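Local coordinates for protein ApRick protease (Rickettsia conorii, PDB 5C9F) that probably cleaves peptide bonds as a retropepsin-like aspartic endopeptidase, this chain being the protease domain of a longer, apparently membrane-bound protein, at residues F55-T58 with K59-Y62; S104-G107 with M108-E112. All blocks are in the same frame, centred on the assembly; numbering follows the deposited sequence.

In the fold
Contact 1 (55-62) and contact 2 (104-112) lie in the same retropepsin-like domain, their centres 22 Å apart and their nearest atoms about 10 Å from each other, without touching. Contact 1 is at the surface, in the loop that runs from helix 47-52 to strand 64-68; contact 2 is buried near the middle of the chain, where strand 104-106 passes into helix 108-111. A backbone carbonyl, D56 O or G107 O, accepts an N-H three or four residues on, but the chemistry suits the place: an aspartate, a threonine and a lysine flank the outer turn, whereas leucines and a glycine make up the inner junction. In each, a water bridges two backbone groups.

Contact 1 (F55-T58 with K59-Y62); sequences FDLT and KLKY
The carbonyl of D56 receives the backbone N of K59, with D56 O to K59 N at 3.0 Å, closing a type I beta turn; the end-to-end directions of 55-58 and 59-62 differ by 82°. L60 N adds a weak, longer bond to the same oxygen. A water then ties L57 O (2.7 Å) to L60 O (2.6 Å), donating to both.

With CG of D56 anti to its own N (chi1 180°), the carboxylate folds over the start of the turn. Its OD1 accepts the hydroxyl of T58 at 2.7 Å from OG1, met from above the carboxylate plane, and weakly the backbone N of T58. The other oxygen, OD2, lies 3.3 Å from CG of K59, whose aliphatic chain, bent at chi2, crosses the aspartate. The lysine's NZ stays 4.5 Å from OD2: opposite charges that may attract weakly, too far apart for a salt bridge.

On the apolar side L57 and L60 run side by side, CD1 to CD1 4.0 Å, and CD2 of L60 meets the F55 ring obliquely. The Y62 ring turns its edge to L57 O. F55 and L60 also reach I78 of strand 71-84, anchoring the loop. An aspartate and a threonine two residues on suit this solvent-facing turn: beside the shorter hydroxyl bond, D56 OD1 and the N-H of T58, through their weak bond, make an Asx turn overlapping the type I beta turn.

Contact 2 (S104-G107 with M108-E112); sequences SLLG and MSLLE
L106 lies against the first turn of helix 108-111, touching L110 and L111, at the strand-to-helix junction where retropepsin-like folds carry two hydrophobic residues followed by a glycine. The strand leading in, 104-106, pairs in parallel with strand 30-36, and S104 OG is fixed by hydrogen bonds to D49 and to the backbone of T46. Along this strand L106 is the first residue to touch the helix. CG stands anti to the backbone N (chi1 -158°), which carries the side chain forward against the helical turn. CD2 then sits 4.0 Å from CB of L110, while CG is equally far from CD2 of that residue. Leucines suit this buried corner because their apolar branched ends fill it, L106 also touching F34.

G107, the glycine of that hydrophobic-hydrophobic-glycine sequence, follows at the N-cap position, its extended backbone turning the chain from strand to helix. Its carbonyl takes the first helical bond, from L111 N at 3.1 Å, nearly straight (162°). L111 also lays CG and CD1 against that oxygen. One step on, M108 pairs through its backbone with A40, which brings the helix start beside the D37-A40 loop that bears the family's aspartic protease signature.

A water accepts from G107 N (3.0 Å) and from L110 N (3.1 Å), joining strand end to helix. The leucines are packed tightly: CD2 of L106 comes to 3.4 Å from CG of L111, closer than usual carbon contact.

Contact 1 (F55-T58 with K59-Y62)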
ATOM      1  N   PHE A  55     -17.266  18.459 -26.360  1.00 37.59           N
ATOM      2  CA  PHE A  55     -18.686  18.204 -26.498  1.00 46.78           C
ATOM      3  C   PHE A  55     -19.338  19.313 -27.346  1.00 40.69           C
ATOM      4  O   PHE A  55     -18.990  20.470 -27.243  1.00 46.76           O
ATOM      5  CB  PHE A  55     -19.346  18.101 -25.153  1.00 32.82           C
ATOM      6  CG  PHE A  55     -19.045  16.832 -24.441  1.00 32.22           C
ATOM      7  CD1 PHE A  55     -19.659  15.653 -24.825  1.00 43.84           C
ATOM      8  CD2 PHE A  55     -18.093  16.783 -23.466  1.00 41.99           C
ATOM      9  CE1 PHE A  55     -19.380  14.462 -24.192  1.00 38.55           C
ATOM     10  CE2 PHE A  55     -17.802  15.596 -22.818  1.00 37.12           C
ATOM     11  CZ  PHE A  55     -18.420  14.419 -23.197  1.00 39.99           C
ATOM     12  N   ASP A  56     -20.186  18.914 -28.281  1.00 41.48           N
ATOM     13  CA  ASP A  56     -20.928  19.863 -29.120  1.00 42.87           C
ATOM     14  C   ASP A  56     -22.238  20.056 -28.452  1.00 39.87           C
ATOM     15  O   ASP A  56     -23.099  19.147 -28.470  1.00 40.35           O
ATOM     16  CB  ASP A  56     -21.117  19.301 -30.537  1.00 46.08           C
ATOM     17  CG  ASP A  56     -21.898  20.253 -31.455  1.00 48.89           C
ATOM     18  OD1 ASP A  56     -22.580  21.178 -30.962  1.00 51.51           O
ATOM     19  OD2 ASP A  56     -21.819  20.047 -32.681  1.00 52.72           O
ATOM     20  N   LEU A  57     -22.412  21.227 -27.848  1.00 41.74           N
ATOM     21  CA  LEU A  57     -23.566  21.428 -26.956  1.00 35.70           C
ATOM     22  C   LEU A  57     -24.873  21.361 -27.753  1.00 41.34           C
ATOM     23  O   LEU A  57     -25.874  20.958 -27.205  1.00 36.03           O
ATOM     24  CB  LEU A  57     -23.502  22.781 -26.254  1.00 38.79           C
ATOM     25  CG  LEU A  57     -22.736  22.943 -24.941  1.00 57.80           C
ATOM     26  CD1 LEU A  57     -21.845  21.778 -24.559  1.00 59.32           C
ATOM     27  CD2 LEU A  57     -21.985  24.257 -24.996  1.00 58.11           C
ATOM     28  N   THR A  58     -24.837  21.685 -29.039  1.00 39.93           N
ATOM     29  CA  THR A  58     -26.048  21.583 -29.870  1.00 41.76           C
ATOM     30  C   THR A  58     -26.475  20.136 -30.177  1.00 49.58           C
ATOM     31  O   THR A  58     -27.633  19.914 -30.509  1.00 50.53           O
ATOM     32  CB  THR A  58     -25.885  22.312 -31.227  1.00 57.43           C
ATOM     33  OG1 THR A  58     -24.982  21.574 -32.077  1.00 70.23           O
ATOM     34  CG2 THR A  58     -25.359  23.714 -31.007  1.00 43.63           C
ATOM     35  N   LYS A  59     -25.557  19.169 -30.105  1.00 49.57           N
ATOM     36  CA  LYS A  59     -25.868  17.750 -30.373  1.00 56.00           C
ATOM     37  C   LYS A  59     -26.343  17.029 -29.135  1.00 48.82           C
ATOM     38  O   LYS A  59     -26.969  15.981 -29.228  1.00 62.26           O
ATOM     39  CB  LYS A  59     -24.650  16.953 -30.890  1.00 59.82           C
ATOM     40  CG  LYS A  59     -23.854  17.592 -32.003  1.00 82.02           C
ATOM     41  CD  LYS A  59     -24.472  17.375 -33.358  1.00103.64           C
ATOM     42  CE  LYS A  59     -23.510  17.864 -34.428  1.00111.95           C
ATOM     43  NZ  LYS A  59     -24.073  17.673 -35.784  1.00 88.36           N
ATOM     44  N   LEU A  60     -25.997  17.544 -27.972  1.00 50.67           N
ATOM     45  CA  LEU A  60     -26.385  16.897 -26.716  1.00 40.79           C
ATOM     46  C   LEU A  60     -27.896  16.978 -26.630  1.00 42.44           C
ATOM     47  O   LEU A  60     -28.495  17.947 -27.062  1.00 39.70           O
ATOM     48  CB  LEU A  60     -25.782  17.609 -25.559  1.00 37.93           C
ATOM     49  CG  LEU A  60     -24.254  17.559 -25.409  1.00 44.85           C
ATOM     50  CD1 LEU A  60     -23.853  18.389 -24.206  1.00 49.70           C
ATOM     51  CD2 LEU A  60     -23.779  16.138 -25.211  1.00 61.53           C
ATOM     52  N   LYS A  61     -28.510  15.954 -26.104  1.00 38.28           N
ATOM     53  CA  LYS A  61     -29.942  16.018 -25.862  1.00 53.30           C
ATOM     54  C   LYS A  61     -30.129  16.217 -24.345  1.00 41.24           C
ATOM     55  O   LYS A  61     -29.623  15.449 -23.538  1.00 39.18           O
ATOM     56  CB  LYS A  61     -30.647  14.779 -26.422  1.00 60.77           C
ATOM     57  CG  LYS A  61     -29.897  13.470 -26.247  1.00 85.23           C
ATOM     58  CD  LYS A  61     -30.734  12.261 -26.634  1.00129.54           C
ATOM     59  CE  LYS A  61     -29.891  10.996 -26.650  1.00122.92           C
ATOM     60  NZ  LYS A  61     -30.576   9.903 -27.387  1.00112.14           N
ATOM     61  N   TYR A  62     -30.851  17.269 -24.002  1.00 32.08           N
ATOM     62  CA  TYR A  62     -31.059  17.682 -22.615  1.00 35.66           C
ATOM     63  C   TYR A  62     -32.294  16.974 -22.111  1.00 39.44           C
ATOM     64  O   TYR A  62     -33.341  17.553 -21.911  1.00 42.83           O
ATOM     65  CB  TYR A  62     -31.163  19.204 -22.517  1.00 37.33           C
ATOM     66  CG  TYR A  62     -29.840  19.878 -22.688  1.00 39.09           C
ATOM     67  CD1 TYR A  62     -29.216  19.952 -23.929  1.00 52.03           C
ATOM     68  CD2 TYR A  62     -29.160  20.393 -21.582  1.00 42.67           C
ATOM     69  CE1 TYR A  62     -27.954  20.544 -24.054  1.00 47.82           C
ATOM     70  CE2 TYR A  62     -27.907  20.987 -21.696  1.00 40.53           C
ATOM     71  CZ  TYR A  62     -27.307  21.057 -22.917  1.00 49.85           C
ATOM     72  OH  TYR A  62     -26.087  21.661 -22.984  1.00 56.89           O
TER
HETATM   73  O   HOH W   1     -28.542  20.537 -27.463  1.00 43.07           O

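Contact 2 (S104-G107 with M108-E112)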
ATOM      1  N   SER A 104     -17.418  23.456 -12.346  1.00 30.52           N
ATOM      2  CA  SER A 104     -17.816  22.093 -12.424  1.00 31.43           C
ATOM      3  C   SER A 104     -17.755  21.438 -11.073  1.00 34.82           C
ATOM      4  O   SER A 104     -16.921  21.821 -10.239  1.00 36.48           O
ATOM      5  CB  SER A 104     -16.937  21.358 -13.417  1.00 29.62           C
ATOM      6  OG  SER A 104     -17.215  21.831 -14.694  1.00 33.37           O
ATOM      7  N   LEU A 105     -18.601  20.429 -10.870  1.00 26.42           N
ATOM      8  CA  LEU A 105     -18.767  19.785  -9.598  1.00 29.90           C
ATOM      9  C   LEU A 105     -18.386  18.348  -9.679  1.00 30.33           C
ATOM     10  O   LEU A 105     -18.833  17.626 -10.533  1.00 28.95           O
ATOM     11  CB  LEU A 105     -20.236  19.874  -9.100  1.00 36.47           C
ATOM     12  CG  LEU A 105     -20.840  21.292  -8.983  1.00 44.02           C
ATOM     13  CD1 LEU A 105     -22.306  21.235  -8.580  1.00 43.60           C
ATOM     14  CD2 LEU A 105     -20.054  22.144  -8.004  1.00 40.41           C
ATOM     15  N   LEU A 106     -17.665  17.911  -8.673  1.00 28.56           N
ATOM     16  CA  LEU A 106     -17.374  16.522  -8.482  1.00 22.86           C
ATOM     17  C   LEU A 106     -18.211  16.071  -7.309  1.00 32.69           C
ATOM     18  O   LEU A 106     -18.146  16.637  -6.207  1.00 32.89           O
ATOM     19  CB  LEU A 106     -15.883  16.445  -8.092  1.00 30.30           C
ATOM     20  CG  LEU A 106     -15.147  15.145  -8.296  1.00 48.93           C
ATOM     21  CD1 LEU A 106     -13.658  15.435  -8.106  1.00 59.70           C
ATOM     22  CD2 LEU A 106     -15.615  14.159  -7.278  1.00 62.51           C
ATOM     23  N   GLY A 107     -18.929  14.987  -7.502  1.00 30.74           N
ATOM     24  CA  GLY A 107     -19.926  14.553  -6.503  1.00 30.03           C
ATOM     25  C   GLY A 107     -19.593  13.206  -5.916  1.00 33.49           C
ATOM     26  O   GLY A 107     -18.485  12.670  -6.136  1.00 29.35           O
ATOM     27  N   MET A 108     -20.552  12.674  -5.168  1.00 31.57           N
ATOM     28  CA  MET A 108     -20.348  11.458  -4.401  1.00 27.94           C
ATOM     29  C   MET A 108     -20.189  10.261  -5.253  1.00 33.33           C
ATOM     30  O   MET A 108     -19.529   9.300  -4.817  1.00 29.37           O
ATOM     31  CB  MET A 108     -21.542  11.230  -3.433  1.00 32.98           C
ATOM     32  CG  MET A 108     -21.584  12.213  -2.306  1.00 62.71           C
ATOM     33  SD  MET A 108     -20.069  12.052  -1.308  1.00 48.35           S
ATOM     34  CE  MET A 108     -20.082  10.363  -0.841  1.00 44.72           C
ATOM     35  N   SER A 109     -20.812  10.226  -6.444  1.00 29.16           N
ATOM     36  CA  SER A 109     -20.646   8.989  -7.267  1.00 30.07           C
ATOM     37  C   SER A 109     -19.172   8.715  -7.628  1.00 35.91           C
ATOM     38  O   SER A 109     -18.718   7.590  -7.532  1.00 34.44           O
ATOM     39  CB  SER A 109     -21.508   9.006  -8.513  1.00 38.15           C
ATOM     40  OG  SER A 109     -22.826   9.397  -8.133  1.00 45.19           O
ATOM     41  N   LEU A 110     -18.391   9.760  -7.929  1.00 30.13           N
ATOM     42  CA  LEU A 110     -16.955   9.559  -8.156  1.00 24.19           C
ATOM     43  C   LEU A 110     -16.204   9.393  -6.792  1.00 26.22           C
ATOM     44  O   LEU A 110     -15.329   8.514  -6.643  1.00 32.80           O
ATOM     45  CB  LEU A 110     -16.359  10.654  -9.009  1.00 26.73           C
ATOM     46  CG  LEU A 110     -14.859  10.549  -9.392  1.00 29.08           C
ATOM     47  CD1 LEU A 110     -14.496   9.261 -10.099  1.00 39.42           C
ATOM     48  CD2 LEU A 110     -14.463  11.707 -10.286  1.00 49.28           C
ATOM     49  N   LEU A 111     -16.522  10.236  -5.816  1.00 28.84           N
ATOM     50  CA  LEU A 111     -15.764  10.264  -4.564  1.00 29.20           C
ATOM     51  C   LEU A 111     -15.850   8.943  -3.796  1.00 42.88           C
ATOM     52  O   LEU A 111     -14.873   8.546  -3.162  1.00 32.57           O
ATOM     53  CB  LEU A 111     -16.274  11.353  -3.678  1.00 26.34           C
ATOM     54  CG  LEU A 111     -15.862  12.756  -4.141  1.00 39.11           C
ATOM     55  CD1 LEU A 111     -16.625  13.773  -3.350  1.00 40.59           C
ATOM     56  CD2 LEU A 111     -14.368  13.014  -3.991  1.00 36.44           C
ATOM     57  N   GLU A 112     -17.014   8.276  -3.910  1.00 33.07           N
ATOM     58  CA  GLU A 112     -17.248   6.986  -3.296  1.00 38.95           C
ATOM     59  C   GLU A 112     -16.418   5.902  -3.854  1.00 33.92           C
ATOM     60  O   GLU A 112     -16.263   4.867  -3.220  1.00 43.11           O
ATOM     61  CB  GLU A 112     -18.727   6.533  -3.463  1.00 41.72           C
ATOM     62  CG  GLU A 112     -19.608   7.168  -2.446  1.00 48.03           C
ATOM     63  CD  GLU A 112     -21.111   7.008  -2.749  1.00128.44           C
ATOM     64  OE1 GLU A 112     -21.489   6.416  -3.807  1.00 56.58           O
ATOM     65  OE2 GLU A 112     -21.920   7.490  -1.911  1.00 70.46           O
TER
HETATM   66  O   HOH W   2     -19.423  12.447  -8.974  1.00 30.21           O